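Local atomic coordinates of dehalogenase (Rhodospirillaceae, PDB entry 6A41), a protein that probably catalyses a dehalogenation reaction and has a Rossmann-type fold of the enoyl-(acyl carrier protein) reductase family. Residues 20-25 / 46-51. Residues are numbered along the deposited sequence; the frame is centred on the assembly and turned at random.
Sequences GTTRIA and HKYESQ
Thr-22 and Tyr-48 have the closest CA atoms of the two helical segments, 9.9 Å apart, so side chains alone must bridge the gap. They do so from opposite directions and bury just 99 Å² between the segments. Tyr-48 supplies most of the reach: its CG lies anti to the backbone N (chi1 174°), which sends the ring across to helix 18-27. There its OH donates a hydrogen bond to Thr-22 OG1, 2.8 Å away. The angle CZ-OH-OG1 is about 117°, close to what phenols prefer, and OG1 sits at the ring edge in the ring plane, where a conjugated phenol hydrogen points. At the acceptor, the angle CB-OG1-OH is about 114°, as suits a bent oxygen. Thr-22 OG1 is beside its own backbone N, from where it also bonds to Gly-18 O; since that carbonyl can only accept, the threonine hydroxyl is gripped twice, as donor within its helix and acceptor from Tyr-48. The methyl CG2 of Thr-22 packs against the same phenol oxygen, at 3.2 Å from Tyr-48 OH. A phenylalanine at Tyr-48 would probably leave Thr-22 OG1 without its inter-helix donor and remove the one hydrogen bond that joins the two segments. The pair is buried where the first two helices of the Rossmann fold meet beside its parallel sheet: Thr-22 rests on Ile-10 of strand 7-10, while Tyr-48 packs on Val-32 and Ala-34 of the adjacent strand 31-34, its ring inclined against those of Phe-39 and Phe-52.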
loop_
_atom_site.group_PDB
_atom_site.type_symbol
_atom_site.label_atom_id
_atom_site.label_comp_id
_atom_site.label_asym_id
_atom_site.label_seq_id
_atom_site.Cartn_x
_atom_site.Cartn_y
_atom_site.Cartn_z
ATOM N N GLY A 20 -1.284 -19.853 20.528
ATOM C CA GLY A 20 -0.025 -19.915 19.670
ATOM C C GLY A 20 1.014 -18.991 20.275
ATOM O O GLY A 20 2.159 -19.352 20.396
ATOM N N THR A 21 0.598 -17.746 20.619
ATOM C CA THR A 21 1.525 -16.810 21.105
ATOM C C THR A 21 2.070 -17.281 22.478
ATOM O O THR A 21 3.219 -17.193 22.700
ATOM C CB THR A 21 0.929 -15.409 21.238
ATOM O OG1 THR A 21 0.391 -15.010 19.933
ATOM C CG2 THR A 21 2.012 -14.418 21.673
ATOM N N THR A 22 1.214 -17.762 23.377
ATOM C CA THR A 22 1.699 -18.208 24.698
ATOM C C THR A 22 2.785 -19.269 24.547
ATOM O O THR A 22 3.871 -19.213 25.162
ATOM C CB THR A 22 0.542 -18.845 25.481
ATOM O OG1 THR A 22 -0.426 -17.870 25.781
ATOM C CG2 THR A 22 1.034 -19.446 26.788
ATOM N N ARG A 23 2.430 -20.232 23.714
ATOM C CA ARG A 23 3.267 -21.417 23.452
ATOM C C ARG A 23 4.672 -21.062 22.929
ATOM O O ARG A 23 5.730 -21.544 23.458
ATOM C CB ARG A 23 2.578 -22.366 22.450
ATOM C CG ARG A 23 3.297 -23.665 22.271
ATOM C CD ARG A 23 2.681 -24.633 21.215
ATOM N NE ARG A 23 1.331 -24.891 21.605
ATOM C CZ ARG A 23 0.193 -24.458 21.058
ATOM N NH1 ARG A 23 0.120 -23.750 19.992
ATOM N NH2 ARG A 23 -0.940 -24.809 21.682
ATOM N N ILE A 24 4.704 -20.242 21.899
ATOM C CA ILE A 24 6.001 -19.813 21.357
ATOM C C ILE A 24 6.749 -18.878 22.310
ATOM O O ILE A 24 7.968 -19.068 22.472
ATOM C CB ILE A 24 5.826 -19.188 19.951
ATOM C CG1 ILE A 24 5.230 -20.198 18.926
ATOM C CG2 ILE A 24 7.174 -18.756 19.397
ATOM C CD1 ILE A 24 6.021 -21.497 18.790
ATOM N N ALA A 25 6.062 -17.919 22.945
ATOM C CA ALA A 25 6.736 -16.981 23.833
ATOM C C ALA A 25 7.454 -17.787 24.956
ATOM O O ALA A 25 8.589 -17.531 25.314
ATOM C CB ALA A 25 5.719 -16.044 24.413
ATOM N N HIS A 46 -6.698 -22.261 36.111
ATOM C CA HIS A 46 -5.998 -23.520 36.324
ATOM C C HIS A 46 -5.795 -24.323 35.034
ATOM O O HIS A 46 -4.753 -24.872 34.814
ATOM C CB HIS A 46 -6.666 -24.404 37.390
ATOM C CG HIS A 46 -6.737 -23.735 38.765
ATOM N ND1 HIS A 46 -7.650 -24.116 39.769
ATOM C CD2 HIS A 46 -6.068 -22.647 39.266
ATOM C CE1 HIS A 46 -7.496 -23.324 40.823
ATOM N NE2 HIS A 46 -6.583 -22.402 40.528
ATOM N N LYS A 47 -6.782 -24.404 34.225
ATOM C CA LYS A 47 -6.703 -25.056 32.918
ATOM C C LYS A 47 -5.665 -24.356 31.994
ATOM O O LYS A 47 -4.804 -25.028 31.345
ATOM C CB LYS A 47 -8.092 -24.968 32.332
ATOM C CG LYS A 47 -8.364 -25.595 31.020
ATOM C CD LYS A 47 -9.867 -25.397 30.705
ATOM C CE LYS A 47 -10.446 -26.687 30.147
ATOM N NZ LYS A 47 -9.546 -27.035 29.010
ATOM N N TYR A 48 -5.667 -23.015 31.965
ATOM C CA TYR A 48 -4.637 -22.314 31.110
ATOM C C TYR A 48 -3.200 -22.621 31.616
ATOM O O TYR A 48 -2.265 -22.920 30.905
ATOM C CB TYR A 48 -4.920 -20.819 31.093
ATOM C CG TYR A 48 -3.878 -19.978 30.386
ATOM C CD1 TYR A 48 -3.765 -19.993 28.994
ATOM C CD2 TYR A 48 -3.020 -19.215 31.112
ATOM C CE1 TYR A 48 -2.810 -19.247 28.335
ATOM C CE2 TYR A 48 -2.078 -18.475 30.469
ATOM C CZ TYR A 48 -1.936 -18.522 29.055
ATOM O OH TYR A 48 -0.975 -17.603 28.466
ATOM N N GLU A 49 -3.011 -22.467 32.909
ATOM C CA GLU A 49 -1.755 -22.617 33.538
ATOM C C GLU A 49 -1.269 -24.089 33.465
ATOM O O GLU A 49 -0.054 -24.323 33.309
ATOM C CB GLU A 49 -1.737 -22.088 34.962
ATOM C CG GLU A 49 -1.920 -20.559 35.028
ATOM C CD GLU A 49 -1.771 -19.948 36.414
ATOM O OE1 GLU A 49 -1.665 -20.756 37.390
ATOM O OE2 GLU A 49 -1.739 -18.709 36.561
ATOM N N SER A 50 -2.159 -25.042 33.496
ATOM C CA SER A 50 -1.717 -26.404 33.392
ATOM C C SER A 50 -1.342 -26.750 31.928
ATOM O O SER A 50 -0.441 -27.543 31.663
ATOM C CB SER A 50 -2.753 -27.312 34.025
ATOM O OG SER A 50 -3.668 -27.623 33.043
ATOM N N GLN A 51 -2.023 -26.157 30.954
ATOM C CA GLN A 51 -1.679 -26.311 29.529
ATOM C C GLN A 51 -0.383 -25.584 29.155
ATOM O O GLN A 51 0.384 -26.118 28.337
ATOM C CB GLN A 51 -2.838 -25.778 28.725
ATOM C CG GLN A 51 -2.920 -25.963 27.259
ATOM C CD GLN A 51 -4.352 -25.492 26.795
ATOM O OE1 GLN A 51 -5.319 -25.012 27.614
ATOM N NE2 GLN A 51 -4.526 -25.651 25.531
#